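Local atomic coordinates of toxin 2A (Paenibacillus larvae, PDB entry 5URP), a protein that probably transfers ADP-ribose from NAD+ to host target proteins, acting as a virulence toxin of a bacterial pathogen. Residues L143-R146 and G147-T151; R105-D108 and G109-G113. All coordinates share one frame; numbering follows the deposited sequence.

Contact 1: residues L143-R146 and G147-T151; sequences LLER and GYLST
E145 bends back over its own turn to take the backbone N-H of G147, with OE1 3.0 Å from G147 N. The N-H is somewhat off line (144°) and reaches the oxygen on the anti side of the carboxylate, only 17° out of its plane. The torsions explain this fit: CG is anti to the backbone N (chi1 176°), and a bend at chi2 swings the acid round to the start of G147-T151.

OE1 has two more partners. A water donates to it at 2.9 Å from OE1 and donates also to Y148 O, so the acid holds the turn at two points, G147 N directly and Y148 O through the water. R71 NE adds a salt bridge, so OE1 is gripped by three groups.

The nonpolar side is slight: L149 CD1 lies 4.1 Å from E145 CG, beside the aliphatic part of the acid.

The turn carries the chain from strand 142-145, paired with strand 197-207 in the mixed sheet, to strand 149-152, which pairs with strand 190-193 in a three-stranded sheet and holds S150-T151, by family resemblance the start of the Ser-Thr-Ser motif of ADP-ribosyltransferase toxins. Y148 points away from the acid, packs on helix 79-92 and gives its hydroxyl to a hydrogen bond with D89.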
# COMPACT_ATOMS: atom_id res chain seq x y z
N LEU A 143 -12.23 0.68 4.91
CA LEU A 143 -11.13 0.30 5.78
C LEU A 143 -10.25 1.52 6.04
O LEU A 143 -10.24 2.48 5.27
CB LEU A 143 -10.29 -0.83 5.19
CG LEU A 143 -10.97 -2.18 4.92
CD1 LEU A 143 -9.95 -3.22 4.48
CD2 LEU A 143 -11.70 -2.69 6.12
N LEU A 144 -9.57 1.51 7.19
CA LEU A 144 -8.70 2.60 7.63
C LEU A 144 -7.37 1.98 8.02
O LEU A 144 -7.32 1.14 8.92
CB LEU A 144 -9.31 3.36 8.81
CG LEU A 144 -8.39 4.27 9.63
CD1 LEU A 144 -7.94 5.40 8.79
CD2 LEU A 144 -9.10 4.77 10.89
N GLU A 145 -6.30 2.38 7.34
CA GLU A 145 -4.96 1.88 7.63
C GLU A 145 -4.21 2.89 8.49
O GLU A 145 -3.90 3.99 8.03
CB GLU A 145 -4.21 1.62 6.33
CG GLU A 145 -2.78 1.18 6.52
CD GLU A 145 -2.64 -0.03 7.42
OE1 GLU A 145 -1.89 0.05 8.42
OE2 GLU A 145 -3.27 -1.07 7.11
N ARG A 146 -3.90 2.50 9.73
CA ARG A 146 -3.21 3.39 10.65
C ARG A 146 -1.73 3.58 10.34
O ARG A 146 -1.19 4.65 10.60
CB ARG A 146 -3.42 2.89 12.07
CG ARG A 146 -4.92 2.95 12.43
CD ARG A 146 -5.25 2.80 13.89
NE ARG A 146 -6.68 2.51 14.04
CZ ARG A 146 -7.38 2.66 15.16
NH1 ARG A 146 -6.80 3.13 16.26
NH2 ARG A 146 -8.67 2.36 15.17
N GLY A 147 -1.04 2.55 9.81
CA GLY A 147 0.32 2.75 9.34
C GLY A 147 0.35 3.47 8.01
O GLY A 147 -0.68 3.79 7.43
N TYR A 148 1.56 3.72 7.50
CA TYR A 148 1.66 4.12 6.10
C TYR A 148 1.25 2.96 5.19
O TYR A 148 1.33 1.78 5.56
CB TYR A 148 3.07 4.59 5.77
CG TYR A 148 3.48 5.81 6.56
CD1 TYR A 148 3.07 7.10 6.17
CD2 TYR A 148 4.21 5.68 7.72
CE1 TYR A 148 3.43 8.21 6.92
CE2 TYR A 148 4.56 6.76 8.48
CZ TYR A 148 4.17 8.03 8.09
OH TYR A 148 4.56 9.05 8.89
N LEU A 149 0.81 3.29 4.00
CA LEU A 149 0.31 2.31 3.05
C LEU A 149 1.28 2.24 1.88
O LEU A 149 1.25 3.08 0.97
CB LEU A 149 -1.11 2.66 2.62
CG LEU A 149 -1.88 1.62 1.83
CD1 LEU A 149 -1.96 0.30 2.57
CD2 LEU A 149 -3.29 2.15 1.55
N SER A 150 2.15 1.22 1.91
CA SER A 150 3.10 0.96 0.84
C SER A 150 2.41 0.12 -0.23
O SER A 150 1.85 -0.94 0.07
CB SER A 150 4.32 0.21 1.38
OG SER A 150 5.11 1.01 2.25
N THR A 151 2.50 0.58 -1.48
CA THR A 151 1.88 -0.08 -2.62
C THR A 151 2.89 -0.02 -3.76
O THR A 151 3.96 0.58 -3.62
CB THR A 151 0.59 0.62 -3.05
OG1 THR A 151 0.90 1.87 -3.65
CG2 THR A 151 -0.33 0.83 -1.86
O HOH W 1 0.84 -0.11 7.51

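Contact 2: residues R105-D108 and G109-G113; sequences RGTD and GIIFG
D108 OD1 accepts the backbone N-H of I110, with I110 N 3.1 Å from D108 OD1 and the N-H aimed nearly straight at it (164°). The donor comes from above the carboxylate, 47° out of its plane. Chi1 of 67° sets CG between the backbone N and the carbonyl carbon and turns the acid back over the peptide that follows. The other oxygen, OD2, is hydrogen-bonded to Q117 NE2, so both ends of the carboxylate have a partner and its rotation is restrained.

OD1 also lies against the side chain of I110, whose CG2 is 3.2 Å from D108 OD1. That methyl lies between the acid and T107, with T107 OG1 more loosely placed at 4.1 Å from I110 CG2. On the other branch of T107, CG2 meets I111 CG2 at 3.9 Å, a methyl-to-methyl touch at the end of the strand. I111 in turn lays CG1 over the middle of the F112 ring, 3.6 Å above its plane; the ring itself packs on L215 and V217 of strand 214-221 and meets F138.

Beyond D108 the backbone closes on itself, F112 N donating to G109 O at 2.9 Å. A side-chain oxygen bonded to the N-H two residues on is an Asx turn; here it leads the chain out of strand 101-107, an edge of the mixed sheet, directly into the 3-10 turn 109-112, from which I111 and F112 lie against that sheet.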
# COMPACT_ATOMS: atom_id res chain seq x y z
N ARG A 105 -1.00 -4.08 -3.82
CA ARG A 105 -0.37 -4.40 -2.55
C ARG A 105 -0.69 -5.84 -2.20
O ARG A 105 -1.86 -6.20 -2.10
CB ARG A 105 -0.89 -3.48 -1.44
CG ARG A 105 -0.36 -3.83 -0.09
CD ARG A 105 -0.77 -2.76 0.92
NE ARG A 105 -0.53 -3.18 2.30
CZ ARG A 105 0.66 -3.20 2.90
NH1 ARG A 105 1.76 -2.83 2.25
NH2 ARG A 105 0.75 -3.61 4.15
N GLY A 106 0.34 -6.67 -2.03
CA GLY A 106 0.13 -7.99 -1.47
C GLY A 106 0.18 -7.93 0.04
O GLY A 106 1.04 -7.28 0.63
N THR A 107 -0.74 -8.65 0.68
CA THR A 107 -0.75 -8.67 2.13
C THR A 107 -1.41 -9.97 2.57
O THR A 107 -1.49 -10.94 1.82
CB THR A 107 -1.42 -7.38 2.66
OG1 THR A 107 -1.23 -7.29 4.07
CG2 THR A 107 -2.89 -7.32 2.29
N ASP A 108 -1.89 -10.01 3.81
CA ASP A 108 -2.65 -11.17 4.28
C ASP A 108 -3.93 -10.68 4.95
O ASP A 108 -4.37 -9.54 4.77
CB ASP A 108 -1.76 -12.05 5.16
CG ASP A 108 -1.37 -11.40 6.47
OD1 ASP A 108 -1.90 -10.31 6.79
OD2 ASP A 108 -0.53 -11.98 7.17
N GLY A 109 -4.57 -11.58 5.67
CA GLY A 109 -5.88 -11.31 6.24
C GLY A 109 -5.92 -10.25 7.31
O GLY A 109 -7.01 -9.89 7.77
N ILE A 110 -4.76 -9.72 7.71
CA ILE A 110 -4.71 -8.73 8.79
C ILE A 110 -5.60 -7.53 8.48
O ILE A 110 -6.19 -6.94 9.39
CB ILE A 110 -3.25 -8.30 9.05
CG1 ILE A 110 -3.14 -7.51 10.35
CG2 ILE A 110 -2.71 -7.45 7.89
CD1 ILE A 110 -3.39 -8.34 11.56
N ILE A 111 -5.72 -7.15 7.21
CA ILE A 111 -6.51 -5.97 6.88
C ILE A 111 -7.94 -6.12 7.34
O ILE A 111 -8.66 -5.12 7.48
CB ILE A 111 -6.46 -5.65 5.37
CG1 ILE A 111 -7.11 -6.77 4.55
CG2 ILE A 111 -5.04 -5.37 4.96
CD1 ILE A 111 -7.33 -6.39 3.11
N PHE A 112 -8.38 -7.35 7.60
CA PHE A 112 -9.74 -7.62 8.03
C PHE A 112 -9.84 -7.77 9.53
O PHE A 112 -10.90 -8.14 10.04
CB PHE A 112 -10.27 -8.88 7.34
CG PHE A 112 -10.26 -8.79 5.85
CD1 PHE A 112 -10.99 -7.81 5.21
CD2 PHE A 112 -9.50 -9.67 5.08
CE1 PHE A 112 -10.98 -7.71 3.83
CE2 PHE A 112 -9.48 -9.57 3.69
CZ PHE A 112 -10.22 -8.59 3.07
N GLY A 113 -8.76 -7.50 10.25
CA GLY A 113 -8.65 -7.76 11.67
C GLY A 113 -7.79 -8.97 11.94
O GLY A 113 -7.73 -9.91 11.14

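From the N terminus, contact 2 comes first: it turns the chain at the end of strand 101-107 into the 3-10 turn 109-112. Contact 1 opens later, past helix 128-138, and closes the short turn between strands 142-145 and 149-152. The two are in series, neither nested nor crossed, yet they meet in space. R105 NH1 lies 2.9 Å from S150 O, a probable hydrogen bond, and L149 CD1 packs on R105 CD, which joins the mixed sheet to the three-stranded one. L143 CD1 on I111 O ties edge strand 142-145 to the 3-10 turn. R105, S150-T151 and E190 match the Arg, Ser-Thr-Ser and Glu motifs of ADP-ribosyltransferase toxins, consistent with an NAD+-binding cleft here.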